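Long-range contacts in hydrolase, isochorismatase family (Pseudomonas putida, PDB 4L07), which probably hydrolyses the amide bond of maleamate to give maleate and ammonia, as a maleamate amidase of the isochorismatase family: residues P22-V27 with E53-A58; F29-T34 with E100-T105; F67-Y72 with D111-K116; S120-S125 with V155-S160. One frame throughout, in Å; residues are numbered along the deposited sequence.

Contact 1 (P22-V27 with E53-A58)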
loop_
_atom_site.group_PDB
_atom_site.type_symbol
_atom_site.label_atom_id
_atom_site.label_comp_id
_atom_site.label_asym_id
_atom_site.label_seq_id
_atom_site.Cartn_x
_atom_site.Cartn_y
_atom_site.Cartn_z
ATOM N N PRO A 22 -11.483 16.262 12.037
ATOM C CA PRO A 22 -10.043 16.392 12.210
ATOM C C PRO A 22 -9.405 15.224 12.952
ATOM O O PRO A 22 -10.047 14.597 13.795
ATOM C CB PRO A 22 -9.899 17.665 13.065
ATOM C CG PRO A 22 -11.262 18.283 13.131
ATOM C CD PRO A 22 -12.220 17.149 12.951
ATOM N N ALA A 23 -8.136 14.970 12.639
ATOM C CA ALA A 23 -7.296 14.059 13.401
ATOM C C ALA A 23 -5.887 14.629 13.483
ATOM O O ALA A 23 -5.426 15.324 12.562
ATOM C CB ALA A 23 -7.285 12.671 12.768
ATOM N N ILE A 24 -5.218 14.362 14.600
ATOM C CA ILE A 24 -3.864 14.851 14.828
ATOM C C ILE A 24 -2.889 13.685 14.659
ATOM O O ILE A 24 -3.058 12.630 15.278
ATOM C CB ILE A 24 -3.709 15.453 16.255
ATOM C CG1 ILE A 24 -4.929 16.312 16.659
ATOM C CG2 ILE A 24 -2.367 16.174 16.425
ATOM C CD1 ILE A 24 -5.257 17.505 15.772
ATOM N N ILE A 25 -1.874 13.879 13.821
ATOM C CA ILE A 25 -0.800 12.898 13.676
ATOM C C ILE A 25 0.484 13.502 14.235
ATOM O O ILE A 25 0.946 14.537 13.757
ATOM C CB ILE A 25 -0.581 12.480 12.203
ATOM C CG1 ILE A 25 -1.910 12.073 11.550
ATOM C CG2 ILE A 25 0.477 11.382 12.118
ATOM C CD1 ILE A 25 -1.868 12.036 10.034
ATOM N N VAL A 26 1.040 12.858 15.253
ATOM C CA VAL A 26 2.287 13.312 15.877
ATOM C C VAL A 26 3.410 12.387 15.422
ATOM O O VAL A 26 3.529 11.250 15.876
ATOM C CB VAL A 26 2.174 13.326 17.414
ATOM C CG1 VAL A 26 3.425 13.932 18.048
ATOM C CG2 VAL A 26 0.944 14.105 17.832
ATOM N N VAL A 27 4.224 12.884 14.496
ATOM C CA VAL A 27 5.237 12.066 13.832
ATOM C C VAL A 27 6.565 12.012 14.587
ATOM O O VAL A 27 7.299 13.003 14.644
ATOM C CB VAL A 27 5.499 12.565 12.389
ATOM C CG1 VAL A 27 6.502 11.667 11.682
ATOM C CG2 VAL A 27 4.198 12.641 11.607
ATOM N N GLU A 53 -0.492 21.096 23.371
ATOM C CA GLU A 53 -1.695 21.929 23.420
ATOM C C GLU A 53 -2.733 21.483 22.387
ATOM O O GLU A 53 -3.917 21.350 22.702
ATOM C CB GLU A 53 -1.337 23.406 23.224
ATOM C CG GLU A 53 -0.425 23.967 24.303
ATOM C CD GLU A 53 -0.130 25.448 24.132
ATOM O OE1 GLU A 53 0.152 25.889 22.993
ATOM O OE2 GLU A 53 -0.170 26.173 25.149
ATOM N N ILE A 54 -2.275 21.242 21.162
ATOM C CA ILE A 54 -3.138 20.761 20.087
ATOM C C ILE A 54 -3.757 19.402 20.427
ATOM O O ILE A 54 -4.974 19.218 20.303
ATOM C CB ILE A 54 -2.376 20.701 18.738
ATOM C CG1 ILE A 54 -2.078 22.120 18.234
ATOM C CG2 ILE A 54 -3.176 19.934 17.693
ATOM C CD1 ILE A 54 -1.230 22.167 16.972
ATOM N N CYS A 55 -2.916 18.464 20.858
ATOM C CA CYS A 55 -3.359 17.110 21.206
ATOM C C CYS A 55 -4.329 17.114 22.389
ATOM O O CYS A 55 -5.351 16.429 22.351
ATOM C CB CYS A 55 -2.165 16.205 21.499
ATOM S SG CYS A 55 -1.170 15.791 20.044
ATOM N N ASP A 56 -4.018 17.899 23.423
ATOM C CA ASP A 56 -4.919 18.022 24.581
ATOM C C ASP A 56 -6.314 18.504 24.190
ATOM O O ASP A 56 -7.314 17.970 24.678
ATOM C CB ASP A 56 -4.323 18.924 25.672
ATOM C CG ASP A 56 -3.182 18.260 26.424
ATOM O OD1 ASP A 56 -2.880 17.078 26.159
ATOM O OD2 ASP A 56 -2.571 18.922 27.290
ATOM N N LEU A 57 -6.380 19.501 23.306
ATOM C CA LEU A 57 -7.658 20.008 22.818
ATOM C C LEU A 57 -8.377 18.952 21.975
ATOM O O LEU A 57 -9.537 18.636 22.231
ATOM C CB LEU A 57 -7.466 21.284 21.990
ATOM C CG LEU A 57 -8.485 22.440 22.007
ATOM C CD1 LEU A 57 -8.537 23.115 20.645
ATOM C CD2 LEU A 57 -9.891 22.069 22.468
ATOM N N ALA A 58 -7.685 18.410 20.971
ATOM C CA ALA A 58 -8.276 17.405 20.081
ATOM C C ALA A 58 -8.810 16.196 20.848
ATOM O O ALA A 58 -9.935 15.737 20.599
ATOM C CB ALA A 58 -7.265 16.959 19.032
#

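Contact 2 (F29-T34 with E100-T105)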
loop_
_atom_site.group_PDB
_atom_site.type_symbol
_atom_site.label_atom_id
_atom_site.label_comp_id
_atom_site.label_asym_id
_atom_site.label_seq_id
_atom_site.Cartn_x
_atom_site.Cartn_y
_atom_site.Cartn_z
ATOM N N PHE A 29 7.908 12.024 17.597
ATOM C CA PHE A 29 8.404 12.728 18.784
ATOM C C PHE A 29 8.802 11.687 19.845
ATOM O O PHE A 29 8.299 11.694 20.972
ATOM C CB PHE A 29 7.379 13.733 19.341
ATOM C CG PHE A 29 7.432 15.112 18.707
ATOM C CD1 PHE A 29 8.608 15.611 18.141
ATOM C CD2 PHE A 29 6.307 15.931 18.724
ATOM C CE1 PHE A 29 8.641 16.885 17.576
ATOM C CE2 PHE A 29 6.332 17.204 18.163
ATOM C CZ PHE A 29 7.504 17.680 17.586
ATOM N N SER A 30 9.690 10.778 19.453
ATOM C CA SER A 30 10.291 9.797 20.358
ATOM C C SER A 30 11.600 10.370 20.888
ATOM O O SER A 30 12.151 11.303 20.299
ATOM C CB SER A 30 10.541 8.476 19.629
ATOM O OG SER A 30 11.508 8.631 18.606
ATOM N N TYR A 31 12.101 9.822 21.992
ATOM C CA TYR A 31 13.351 10.322 22.580
ATOM C C TYR A 31 14.529 10.284 21.599
ATOM O O TYR A 31 15.396 11.149 21.636
ATOM C CB TYR A 31 13.693 9.575 23.871
ATOM C CG TYR A 31 12.749 9.895 25.009
ATOM C CD1 TYR A 31 12.704 11.178 25.567
ATOM C CD2 TYR A 31 11.892 8.924 25.525
ATOM C CE1 TYR A 31 11.836 11.476 26.610
ATOM C CE2 TYR A 31 11.018 9.216 26.560
ATOM C CZ TYR A 31 11.000 10.490 27.101
ATOM O OH TYR A 31 10.135 10.774 28.131
ATOM N N GLY A 32 14.545 9.286 20.720
ATOM C CA GLY A 32 15.581 9.174 19.690
ATOM C C GLY A 32 15.682 10.407 18.807
ATOM O O GLY A 32 16.757 10.718 18.289
ATOM N N PHE A 33 14.563 11.110 18.653
ATOM C CA PHE A 33 14.498 12.313 17.836
ATOM C C PHE A 33 14.416 13.613 18.648
ATOM O O PHE A 33 14.588 14.684 18.084
ATOM C CB PHE A 33 13.336 12.223 16.839
ATOM C CG PHE A 33 13.502 11.118 15.831
ATOM C CD1 PHE A 33 14.340 11.283 14.733
ATOM C CD2 PHE A 33 12.839 9.903 15.990
ATOM C CE1 PHE A 33 14.511 10.261 13.810
ATOM C CE2 PHE A 33 13.008 8.877 15.069
ATOM C CZ PHE A 33 13.846 9.056 13.979
ATOM N N THR A 34 14.169 13.518 19.957
ATOM C CA THR A 34 13.921 14.718 20.782
ATOM C C THR A 34 14.881 14.905 21.960
ATOM O O THR A 34 14.908 15.986 22.562
ATOM C CB THR A 34 12.490 14.736 21.355
ATOM O OG1 THR A 34 12.324 13.618 22.237
ATOM C CG2 THR A 34 11.450 14.659 20.237
ATOM N N GLU A 100 10.605 5.219 22.638
ATOM C CA GLU A 100 9.520 5.688 23.496
ATOM C C GLU A 100 9.131 7.116 23.154
ATOM O O GLU A 100 10.003 7.953 22.886
ATOM C CB GLU A 100 9.936 5.601 24.970
ATOM C CG GLU A 100 10.068 4.181 25.495
ATOM C CD GLU A 100 8.722 3.494 25.665
ATOM O OE1 GLU A 100 8.588 2.338 25.210
ATOM O OE2 GLU A 100 7.793 4.107 26.241
ATOM N N ILE A 101 7.830 7.388 23.179
ATOM C CA ILE A 101 7.302 8.716 22.889
ATOM C C ILE A 101 7.709 9.646 24.026
ATOM O O ILE A 101 7.563 9.299 25.198
ATOM C CB ILE A 101 5.763 8.698 22.705
ATOM C CG1 ILE A 101 5.351 7.729 21.574
ATOM C CG2 ILE A 101 5.213 10.097 22.441
ATOM C CD1 ILE A 101 6.001 8.003 20.226
ATOM N N ASP A 102 8.245 10.809 23.672
ATOM C CA ASP A 102 8.682 11.790 24.664
ATOM C C ASP A 102 7.492 12.264 25.509
ATOM O O ASP A 102 6.465 12.682 24.973
ATOM C CB ASP A 102 9.375 12.963 23.962
ATOM C CG ASP A 102 10.138 13.862 24.922
ATOM O OD1 ASP A 102 9.642 14.097 26.041
ATOM O OD2 ASP A 102 11.233 14.339 24.550
ATOM N N MET A 103 7.639 12.196 26.833
ATOM C CA MET A 103 6.559 12.588 27.748
ATOM C C MET A 103 6.136 14.056 27.622
ATOM O O MET A 103 5.015 14.407 27.985
ATOM C CB MET A 103 6.907 12.242 29.205
ATOM C CG MET A 103 6.658 10.786 29.586
ATOM S SD MET A 103 4.992 10.161 29.228
ATOM C CE MET A 103 3.967 11.100 30.365
ATOM N N ALA A 104 7.027 14.898 27.092
ATOM C CA ALA A 104 6.740 16.317 26.859
ATOM C C ALA A 104 5.599 16.552 25.865
ATOM O O ALA A 104 5.036 17.644 25.807
ATOM C CB ALA A 104 8.004 17.050 26.407
ATOM N N THR A 105 5.258 15.524 25.089
ATOM C CA THR A 105 4.129 15.592 24.165
ATOM C C THR A 105 2.800 15.501 24.913
ATOM O O THR A 105 1.751 15.825 24.361
ATOM C CB THR A 105 4.151 14.431 23.159
ATOM O OG1 THR A 105 4.010 13.192 23.867
ATOM C CG2 THR A 105 5.447 14.430 22.369
#

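Contact 3 (F67-Y72 with D111-K116)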
loop_
_atom_site.group_PDB
_atom_site.type_symbol
_atom_site.label_atom_id
_atom_site.label_comp_id
_atom_site.label_asym_id
_atom_site.label_seq_id
_atom_site.Cartn_x
_atom_site.Cartn_y
_atom_site.Cartn_z
ATOM N N PHE A 67 -0.003 8.894 17.574
ATOM C CA PHE A 67 1.450 9.078 17.604
ATOM C C PHE A 67 2.143 8.006 16.777
ATOM O O PHE A 67 1.697 6.861 16.744
ATOM C CB PHE A 67 1.968 8.977 19.044
ATOM C CG PHE A 67 1.508 10.089 19.942
ATOM C CD1 PHE A 67 0.229 10.082 20.501
ATOM C CD2 PHE A 67 2.369 11.138 20.258
ATOM C CE1 PHE A 67 -0.192 11.112 21.333
ATOM C CE2 PHE A 67 1.956 12.169 21.094
ATOM C CZ PHE A 67 0.676 12.157 21.628
ATOM N N THR A 68 3.243 8.376 16.122
ATOM C CA THR A 68 4.064 7.410 15.393
ATOM C C THR A 68 5.465 7.314 15.983
ATOM O O THR A 68 5.953 8.258 16.610
ATOM C CB THR A 68 4.154 7.738 13.883
ATOM O OG1 THR A 68 5.099 8.787 13.669
ATOM C CG2 THR A 68 2.802 8.168 13.336
ATOM N N THR A 69 6.099 6.166 15.784
ATOM C CA THR A 69 7.478 5.946 16.196
ATOM C C THR A 69 8.127 4.989 15.200
ATOM O O THR A 69 7.455 4.113 14.634
ATOM C CB THR A 69 7.575 5.408 17.653
ATOM O OG1 THR A 69 8.934 5.448 18.109
ATOM C CG2 THR A 69 7.050 3.975 17.759
ATOM N N ILE A 70 9.420 5.181 14.969
ATOM C CA ILE A 70 10.222 4.240 14.203
ATOM C C ILE A 70 10.882 3.279 15.193
ATOM O O ILE A 70 11.603 3.707 16.102
ATOM C CB ILE A 70 11.320 4.959 13.379
ATOM C CG1 ILE A 70 10.693 5.842 12.282
ATOM C CG2 ILE A 70 12.291 3.942 12.789
ATOM C CD1 ILE A 70 11.668 6.795 11.606
ATOM N N ALA A 71 10.634 1.984 15.021
ATOM C CA ALA A 71 11.258 0.960 15.864
ATOM C C ALA A 71 11.556 -0.295 15.054
ATOM O O ALA A 71 10.737 -0.702 14.227
ATOM C CB ALA A 71 10.356 0.622 17.041
ATOM N N TYR A 72 12.727 -0.889 15.292
ATOM C CA TYR A 72 13.172 -2.102 14.588
ATOM C C TYR A 72 13.491 -3.271 15.499
ATOM O O TYR A 72 14.017 -3.098 16.597
ATOM C CB TYR A 72 14.432 -1.833 13.765
ATOM C CG TYR A 72 14.279 -0.697 12.805
ATOM C CD1 TYR A 72 13.525 -0.844 11.644
ATOM C CD2 TYR A 72 14.867 0.537 13.068
ATOM C CE1 TYR A 72 13.366 0.211 10.762
ATOM C CE2 TYR A 72 14.716 1.597 12.194
ATOM C CZ TYR A 72 13.968 1.423 11.040
ATOM O OH TYR A 72 13.806 2.466 10.168
ATOM N N ASP A 111 -3.804 6.927 24.113
ATOM C CA ASP A 111 -3.340 7.334 22.777
ATOM C C ASP A 111 -2.729 6.174 21.996
ATOM O O ASP A 111 -1.830 5.486 22.482
ATOM C CB ASP A 111 -2.321 8.481 22.878
ATOM C CG ASP A 111 -2.900 9.748 23.512
ATOM O OD1 ASP A 111 -4.135 9.946 23.511
ATOM O OD2 ASP A 111 -2.094 10.572 23.999
ATOM N N VAL A 112 -3.225 5.969 20.776
ATOM C CA VAL A 112 -2.701 4.937 19.888
ATOM C C VAL A 112 -1.311 5.310 19.378
ATOM O O VAL A 112 -1.081 6.445 18.941
ATOM C CB VAL A 112 -3.655 4.684 18.700
ATOM C CG1 VAL A 112 -3.001 3.791 17.647
ATOM C CG2 VAL A 112 -4.959 4.071 19.191
ATOM N N VAL A 113 -0.389 4.355 19.466
ATOM C CA VAL A 113 0.931 4.484 18.857
ATOM C C VAL A 113 1.030 3.535 17.660
ATOM O O VAL A 113 0.692 2.358 17.760
ATOM C CB VAL A 113 2.055 4.216 19.878
ATOM C CG1 VAL A 113 3.431 4.305 19.226
ATOM C CG2 VAL A 113 1.958 5.210 21.027
ATOM N N VAL A 114 1.468 4.070 16.523
ATOM C CA VAL A 114 1.723 3.264 15.330
ATOM C C VAL A 114 3.236 3.140 15.112
ATOM O O VAL A 114 3.956 4.145 15.081
ATOM C CB VAL A 114 1.003 3.841 14.081
ATOM C CG1 VAL A 114 1.150 5.343 14.021
ATOM C CG2 VAL A 114 1.511 3.207 12.790
ATOM N N VAL A 115 3.711 1.905 14.986
ATOM C CA VAL A 115 5.130 1.649 14.742
ATOM C C VAL A 115 5.340 1.508 13.241
ATOM O O VAL A 115 4.578 0.812 12.564
ATOM C CB VAL A 115 5.642 0.390 15.480
ATOM C CG1 VAL A 115 7.113 0.136 15.169
ATOM C CG2 VAL A 115 5.454 0.537 16.982
ATOM N N LYS A 116 6.352 2.202 12.727
ATOM C CA LYS A 116 6.676 2.162 11.301
ATOM C C LYS A 116 8.175 1.932 11.087
ATOM O O LYS A 116 8.974 2.080 12.017
ATOM C CB LYS A 116 6.222 3.455 10.618
ATOM C CG LYS A 116 7.008 4.683 11.056
ATOM C CD LYS A 116 6.448 5.950 10.449
ATOM C CE LYS A 116 7.012 7.192 11.110
ATOM N NZ LYS A 116 8.356 7.563 10.590
#

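Contact 4 (S120-S125 with V155-S160)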
loop_
_atom_site.group_PDB
_atom_site.type_symbol
_atom_site.label_atom_id
_atom_site.label_comp_id
_atom_site.label_asym_id
_atom_site.label_seq_id
_atom_site.Cartn_x
_atom_site.Cartn_y
_atom_site.Cartn_z
ATOM N N SER A 120 7.578 7.870 6.027
ATOM C CA SER A 120 6.154 8.192 6.047
ATOM C C SER A 120 5.387 7.404 7.105
ATOM O O SER A 120 5.556 6.193 7.231
ATOM C CB SER A 120 5.516 7.911 4.694
ATOM O OG SER A 120 4.105 8.019 4.811
ATOM N N SER A 121 4.510 8.094 7.825
ATOM C CA SER A 121 3.687 7.461 8.848
ATOM C C SER A 121 2.659 6.510 8.240
ATOM O O SER A 121 2.091 5.685 8.947
ATOM C CB SER A 121 2.996 8.520 9.697
ATOM O OG SER A 121 3.972 9.261 10.409
ATOM N N PHE A 122 2.434 6.636 6.931
ATOM C CA PHE A 122 1.449 5.807 6.221
ATOM C C PHE A 122 2.068 4.580 5.578
ATOM O O PHE A 122 1.369 3.596 5.315
ATOM C CB PHE A 122 0.748 6.612 5.121
ATOM C CG PHE A 122 -0.170 7.680 5.634
ATOM C CD1 PHE A 122 0.328 8.933 5.995
ATOM C CD2 PHE A 122 -1.539 7.445 5.743
ATOM C CE1 PHE A 122 -0.521 9.925 6.464
ATOM C CE2 PHE A 122 -2.395 8.434 6.209
ATOM C CZ PHE A 122 -1.882 9.676 6.573
ATOM N N PHE A 123 3.366 4.632 5.306
ATOM C CA PHE A 123 4.002 3.551 4.565
ATOM C C PHE A 123 4.209 2.289 5.396
ATOM O O PHE A 123 4.928 2.299 6.394
ATOM C CB PHE A 123 5.325 3.978 3.907
ATOM C CG PHE A 123 5.861 2.935 2.969
ATOM C CD1 PHE A 123 5.615 3.023 1.602
ATOM C CD2 PHE A 123 6.534 1.814 3.460
ATOM C CE1 PHE A 123 6.067 2.037 0.740
ATOM C CE2 PHE A 123 6.981 0.820 2.603
ATOM C CZ PHE A 123 6.754 0.939 1.238
ATOM N N GLY A 124 3.583 1.197 4.954
ATOM C CA GLY A 124 3.718 -0.086 5.635
ATOM C C GLY A 124 3.131 -0.058 7.034
ATOM O O GLY A 124 3.633 -0.737 7.922
ATOM N N SER A 125 2.074 0.732 7.223
ATOM C CA SER A 125 1.442 0.901 8.531
ATOM C C SER A 125 -0.074 0.869 8.429
ATOM O O SER A 125 -0.645 0.911 7.339
ATOM C CB SER A 125 1.883 2.221 9.188
ATOM O OG SER A 125 1.070 3.318 8.762
ATOM N N VAL A 155 2.999 14.236 2.420
ATOM C CA VAL A 155 2.791 13.780 1.039
ATOM C C VAL A 155 1.844 12.589 1.003
ATOM O O VAL A 155 0.875 12.584 0.234
ATOM C CB VAL A 155 4.122 13.455 0.329
ATOM C CG1 VAL A 155 3.875 12.749 -1.003
ATOM C CG2 VAL A 155 4.922 14.732 0.118
ATOM N N ASP A 156 2.104 11.591 1.847
ATOM C CA ASP A 156 1.226 10.423 1.909
ATOM C C ASP A 156 -0.200 10.724 2.361
ATOM O O ASP A 156 -1.144 10.114 1.849
ATOM C CB ASP A 156 1.835 9.305 2.758
ATOM C CG ASP A 156 2.581 8.277 1.918
ATOM O OD1 ASP A 156 2.551 8.372 0.671
ATOM O OD2 ASP A 156 3.207 7.367 2.500
ATOM N N ALA A 157 -0.361 11.646 3.309
ATOM C CA ALA A 157 -1.699 12.018 3.787
ATOM C C ALA A 157 -2.586 12.566 2.663
ATOM O O ALA A 157 -3.727 12.110 2.494
ATOM C CB ALA A 157 -1.614 13.015 4.942
ATOM N N VAL A 158 -2.060 13.511 1.880
ATOM C CA VAL A 158 -2.849 14.089 0.777
ATOM C C VAL A 158 -3.075 13.047 -0.318
ATOM O O VAL A 158 -4.178 12.939 -0.864
ATOM C CB VAL A 158 -2.233 15.366 0.181
ATOM C CG1 VAL A 158 -3.322 16.233 -0.443
ATOM C CG2 VAL A 158 -1.519 16.163 1.255
ATOM N N GLN A 159 -2.047 12.253 -0.608
ATOM C CA GLN A 159 -2.191 11.161 -1.588
ATOM C C GLN A 159 -3.255 10.150 -1.176
ATOM O O GLN A 159 -3.927 9.561 -2.023
ATOM C CB GLN A 159 -0.862 10.439 -1.788
ATOM C CG GLN A 159 0.133 11.238 -2.612
ATOM C CD GLN A 159 1.463 10.535 -2.765
ATOM O OE1 GLN A 159 1.881 9.745 -1.905
ATOM N NE2 GLN A 159 2.148 10.830 -3.853
ATOM N N SER A 160 -3.395 9.949 0.132
ATOM C CA SER A 160 -4.327 8.960 0.675
ATOM C C SER A 160 -5.788 9.436 0.707
ATOM O O SER A 160 -6.685 8.665 1.037
ATOM C CB SER A 160 -3.869 8.522 2.070
ATOM O OG SER A 160 -2.581 7.918 2.007
#

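Contact 1 (P22-V27 with E53-A58)
Strand 22-27 and helix 53-58 run closer to antiparallel than to crossed, at 143°, their axes 9.1 Å apart and Ile24 lying nearest Cys55. Ile24 carries most of the contact. All its side-chain branches are used. CG1 presses on the methyl of Ala58, and at 3.4 Å Ile24 CG1 and Ala58 CB are closer than ordinary van der Waals contact. CD1 goes on past that methyl and meets Ile54, with Ile24 CD1 3.7 Å from Ile54 CG2. The other branch faces the thiol: Ile24 CG2 is 3.8 Å from Cys55 SG. The two isoleucine side chains meet at a slant. They belong to the first strand and the helix of a beta-alpha-beta crossover. After strand 22-27 and the short helix 31-34, the chain forms helix 45-60 and then strand 65-70, the parallel neighbour of 22-27 in the central sheet of the alpha/beta fold. Val26, two residues along on the same sheet face, meets the same sulfur. Its chi1 of -174° sets CG1 anti to the backbone N and leaves CG2 beside that N, with Val26 CG2 3.5 Å from Cys55 SG. The sulfur thus touches a methyl of both strand residues. The interface between these segments is wholly apolar, and every touching residue is buried. Val65 of the next strand also packs on Cys55 and Ala58. Ile199 of helix 196-207 packs on Ile54.

Contact 2 (F29-T34 with E100-T105)
Asp102 swings its carboxylate anti to the backbone N (chi1 -167°), while Thr34 holds OG1 between its backbone N and carbonyl carbon (chi1 63°). Thr34 OG1 and Asp102 OD2 are thereby brought to 2.7 Å. Ser30 O also lies near this OG1. The other carboxylate oxygen closes an Asx turn: Asp102 OD1 accepts from Ala104 N at 2.9 Å. The carboxylate lies against the short helix 31-34 and is bonded to its own turn. The Tyr31 ring lies across this aspartate. Asp102 CA sits over one ring face, 3.8 Å from the centroid of the Tyr31 ring, in a CH-pi contact. Beyond the ring, Tyr31 OH accepts from Met103 N at 3.2 Å, in a nearly straight bond. The backbones join in a single beta bridge between Ser30 and Ile101. Asp102 N gives to Phe29 O at 2.8 Å, and Tyr31 N gives to Glu100 O at 2.9 Å. The bridge ties the turn after strand 22-27 to the connection that leads into edge strand 112-116 of the parallel sheet. Were Tyr31 an alanine, Met103 N would probably lose its phenolic acceptor and the backbone at Asp102 its cover. Arg97 makes a cation-pi contact with the same ring. Away from the tyrosine, Phe29 CB touches Thr105 CG2 at 3.7 Å, and Met48 of helix 45-60 packs on Phe29, Thr34 and Asp102.

Contact 3 (F67-Y72 with D111-K116)
Thr68 and Val114 form the tight part, side by side and pointing the same way. Thr68 CG2 and Val114 CG1 are 3.3 Å apart, less than usual van der Waals contact. Val114 holds CG1 between its backbone N and carbonyl carbon (chi1 43°), which turns that methyl onto the threonine. Ile70 and Lys116 share this sheet face. The lysine chain runs extended and bends at its last torsion, so Lys116 NZ ends 3.4 Å from Ile70 CG1. Its charge is met outside the segments, by a salt bridge to Asp28 and the carbonyls of Gly118 and Ala119. An aspartate and a lysine belong to the active site in isochorismatase-family hydrolases, consistent with this pairing. Without the lysine's amine, as with a leucine here, Asp28 is likely to lack its charge partner. The strands are parallel neighbours, and 112-116 is an outermost strand of the chain's own sheet. Val114 N bonds Phe67 O at 2.8 Å, and Lys116 N bonds Thr69 O at 2.9 Å. The face of Thr69, Val113 and Val115 is looser: the valines are partly exposed, and Thr69 CG2 is 3.9 Å from both Val113 CG1 and Val115 CG2. The pairing ends in a weak hydrogen bond, Ala71 N to Lys116 O at 3.4 Å. Asp111 OD2 lies 3.3 Å from Phe67 CE1; it also has a salt bridge to Arg59 and a hydrogen bond from Gln108 N.

Contact 4 (S120-S125 with V155-S160)
Ser120 OG gives a short, buried hydrogen bond to Asp156 OD2, 2.6 Å long, and meets the carboxylate on its anti side, 27° out of plane. The same hydroxyl works in both directions. It accepts from its own chain, with Phe122 N 3.0 Å from Ser120 OG, which makes an ST turn. Ser120 OG stands anti to the backbone N (chi1 170°), and this points it at the helix. Next to this bond the Phe122 ring packs on Asp156 and Ala157 of helix 146-159. The carbonyl carbon of Asp156 lies over one ring face, off centre. The ring is almost at right angles to the carboxylate. Phe122 CD1 touches Asp156 CB at 3.6 Å, and Phe122 CE1 touches Ala157 CB at the same distance. On the helix side, Ser160 N and Ser160 OG grip Asp156 O from opposite faces of its plane, the hydroxyl at 2.6 Å. The loop that packs here follows edge strand 112-116 and runs through a type II turn, Phe122 to Ser125, toward helix 127-133. Ser125 OG caps Leu127 N at the start of that helix. Phe123 of the third subunit packs on Asp156 and Ser160, so the site lies at a subunit interface. Because Ser120 gives its proton to the carboxylate while its oxygen accepts from Phe122 N, Asp156 is probably ionised and the hydroxyl is held from two sides.

How the contacts relate
Contacts 1, 3 and 4 are buried, while contact 2 is partly buried. Contacts 1 and 3 share the central parallel sheet: strands 22-27 and 65-70 are neighbours, and Val26 O probably bonds Thr68 N. Contact 1 is apolar helix-on-sheet packing, whereas contact 3 is held by backbone bonds between strands. Contacts 2 and 4 join loops to the short helix 31-34 and to helix 146-159. Both use aspartate and hydroxyl groups, contact 2 adding a single beta bridge. They lie on opposite sides of the chain's centre, their nearest atoms about 9 Å apart. Contact 3 touches all the others: Phe67 packs on Ile101 and Thr105, and Lys116 on Ser121. Other subunits pack on contacts 3 and 4.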